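Local coordinates for protein hypothetical methylmalonyl-CoA decarboxylase alpha subunit (Sulfolobus tokodaii, PDB 1X0U) that is a putative carboxyl transferase subunit with a crotonase-like fold, built as a six-chain assembly, at residues 201-206 with 217-222. Sequence-based numbering, arbitrary orientation.
Sequences TGPEIT and QDLGGA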
loop_
_atom_site.group_PDB
_atom_site.type_symbol
_atom_site.label_atom_id
_atom_site.label_comp_id
_atom_site.label_asym_id
_atom_site.label_seq_id
_atom_site.Cartn_x
_atom_site.Cartn_y
_atom_site.Cartn_z
ATOM N N THR A 201 33.227 19.027 23.931
ATOM C CA THR A 201 33.779 19.325 25.244
ATOM C C THR A 201 34.642 20.582 25.177
ATOM O O THR A 201 35.529 20.693 24.333
ATOM C CB THR A 201 34.655 18.173 25.751
ATOM O OG1 THR A 201 33.919 16.946 25.687
ATOM C CG2 THR A 201 35.086 18.429 27.185
ATOM N N GLY A 202 34.383 21.524 26.074
ATOM C CA GLY A 202 35.145 22.757 26.087
ATOM C C GLY A 202 36.608 22.592 26.452
ATOM O O GLY A 202 37.016 21.526 26.922
ATOM N N PRO A 203 37.429 23.643 26.242
ATOM C CA PRO A 203 38.867 23.655 26.540
ATOM C C PRO A 203 39.161 23.488 28.034
ATOM O O PRO A 203 40.128 22.824 28.423
ATOM C CB PRO A 203 39.316 25.027 26.027
ATOM C CG PRO A 203 38.347 25.315 24.923
ATOM C CD PRO A 203 37.039 24.876 25.534
ATOM N N GLU A 204 38.319 24.104 28.859
ATOM C CA GLU A 204 38.474 24.046 30.307
ATOM C C GLU A 204 38.574 22.614 30.828
ATOM O O GLU A 204 39.412 22.317 31.684
ATOM C CB GLU A 204 37.314 24.782 30.997
ATOM C CG GLU A 204 35.926 24.491 30.427
ATOM C CD GLU A 204 35.559 25.386 29.251
ATOM O OE1 GLU A 204 36.303 25.406 28.252
ATOM O OE2 GLU A 204 34.517 26.073 29.323
ATOM N N ILE A 205 37.725 21.728 30.309
ATOM C CA ILE A 205 37.726 20.331 30.732
ATOM C C ILE A 205 38.906 19.572 30.131
ATOM O O ILE A 205 39.552 18.774 30.818
ATOM C CB ILE A 205 36.418 19.603 30.323
ATOM C CG1 ILE A 205 35.202 20.384 30.817
ATOM C CG2 ILE A 205 36.396 18.199 30.913
ATOM C CD1 ILE A 205 34.877 21.602 29.979
ATOM N N THR A 206 39.191 19.819 28.852
ATOM C CA THR A 206 40.311 19.146 28.196
ATOM C C THR A 206 41.589 19.427 28.997
ATOM O O THR A 206 42.557 18.662 28.941
ATOM C CB THR A 206 40.510 19.641 26.732
ATOM O OG1 THR A 206 41.147 20.925 26.737
ATOM C CG2 THR A 206 39.169 19.756 26.012
ATOM N N GLN A 217 39.077 28.854 19.227
ATOM C CA GLN A 217 39.246 28.765 17.775
ATOM C C GLN A 217 40.105 27.579 17.349
ATOM O O GLN A 217 39.854 26.968 16.312
ATOM C CB GLN A 217 39.865 30.061 17.234
ATOM C CG GLN A 217 38.916 31.245 17.275
ATOM C CD GLN A 217 37.637 30.964 16.513
ATOM O OE1 GLN A 217 37.644 30.830 15.291
ATOM N NE2 GLN A 217 36.530 30.859 17.238
ATOM N N ASP A 218 41.125 27.260 18.139
ATOM C CA ASP A 218 42.001 26.145 17.813
ATOM C C ASP A 218 41.356 24.800 18.130
ATOM O O ASP A 218 41.784 23.765 17.602
ATOM C CB ASP A 218 43.331 26.260 18.559
ATOM C CG ASP A 218 44.175 27.416 18.065
ATOM O OD1 ASP A 218 43.855 27.966 16.992
ATOM O OD2 ASP A 218 45.166 27.768 18.742
ATOM N N LEU A 219 40.333 24.816 18.987
ATOM C CA LEU A 219 39.643 23.583 19.345
ATOM C C LEU A 219 38.481 23.292 18.398
ATOM O O LEU A 219 38.288 22.148 17.975
ATOM C CB LEU A 219 39.127 23.646 20.785
ATOM C CG LEU A 219 38.479 22.352 21.304
ATOM C CD1 LEU A 219 39.510 21.222 21.277
ATOM C CD2 LEU A 219 37.936 22.558 22.724
ATOM N N GLY A 220 37.709 24.326 18.063
ATOM C CA GLY A 220 36.573 24.126 17.178
ATOM C C GLY A 220 36.125 25.347 16.394
ATOM O O GLY A 220 34.930 25.581 16.239
ATOM N N GLY A 221 37.079 26.131 15.897
ATOM C CA GLY A 221 36.731 27.312 15.121
ATOM C C GLY A 221 36.263 26.886 13.742
ATOM O O GLY A 221 36.440 25.728 13.357
ATOM N N ALA A 222 35.661 27.805 12.997
ATOM C CA ALA A 222 35.165 27.490 11.666
ATOM C C ALA A 222 36.212 26.794 10.794
ATOM O O ALA A 222 35.908 25.844 10.068
ATOM C CB ALA A 222 34.679 28.752 10.985
#
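Leu-219 reaches across to the start of helix 203-208 with a single methyl group, and no hydrogen bond joins the two segments. Its CG stands anti to the backbone N (chi1 -175°), out from helix 216-220, and chi2 of 61° leaves CD2 as the extended methyl, set against the residues leading into helix 203-208. There Leu-219 CD2 lies 3.6 Å from Pro-203 CG and 3.8 Å from Pro-203 CD, meeting the CG-CD side of the proline ring. Leu-219 CD2 is also 3.4 Å from Thr-201 O and 4.0 Å from Gly-202 C, the N-cap residue. Thr-206 CG2, from a poorly ordered residue, is a looser neighbour at 4.5 Å from Leu-219 CD2. Thr-206 OG1 turns back into its own helix and donates to Pro-203 O over 2.7 Å, tilted 20° from the carbonyl plane. Leu-219 also packs on Phe-199 and Val-214, and Pro-203 on Phe-216. Pro-374 of a second subunit covers Thr-201 and Thr-206, while Thr-376 of that subunit touches Leu-219. Leu-219 of one short helix thus packs on the N-terminal end of another and the loop before it, within the excursion between strands 187-191 and 234-236 of a crotonase-like carboxyl transferase domain, at a subunit interface.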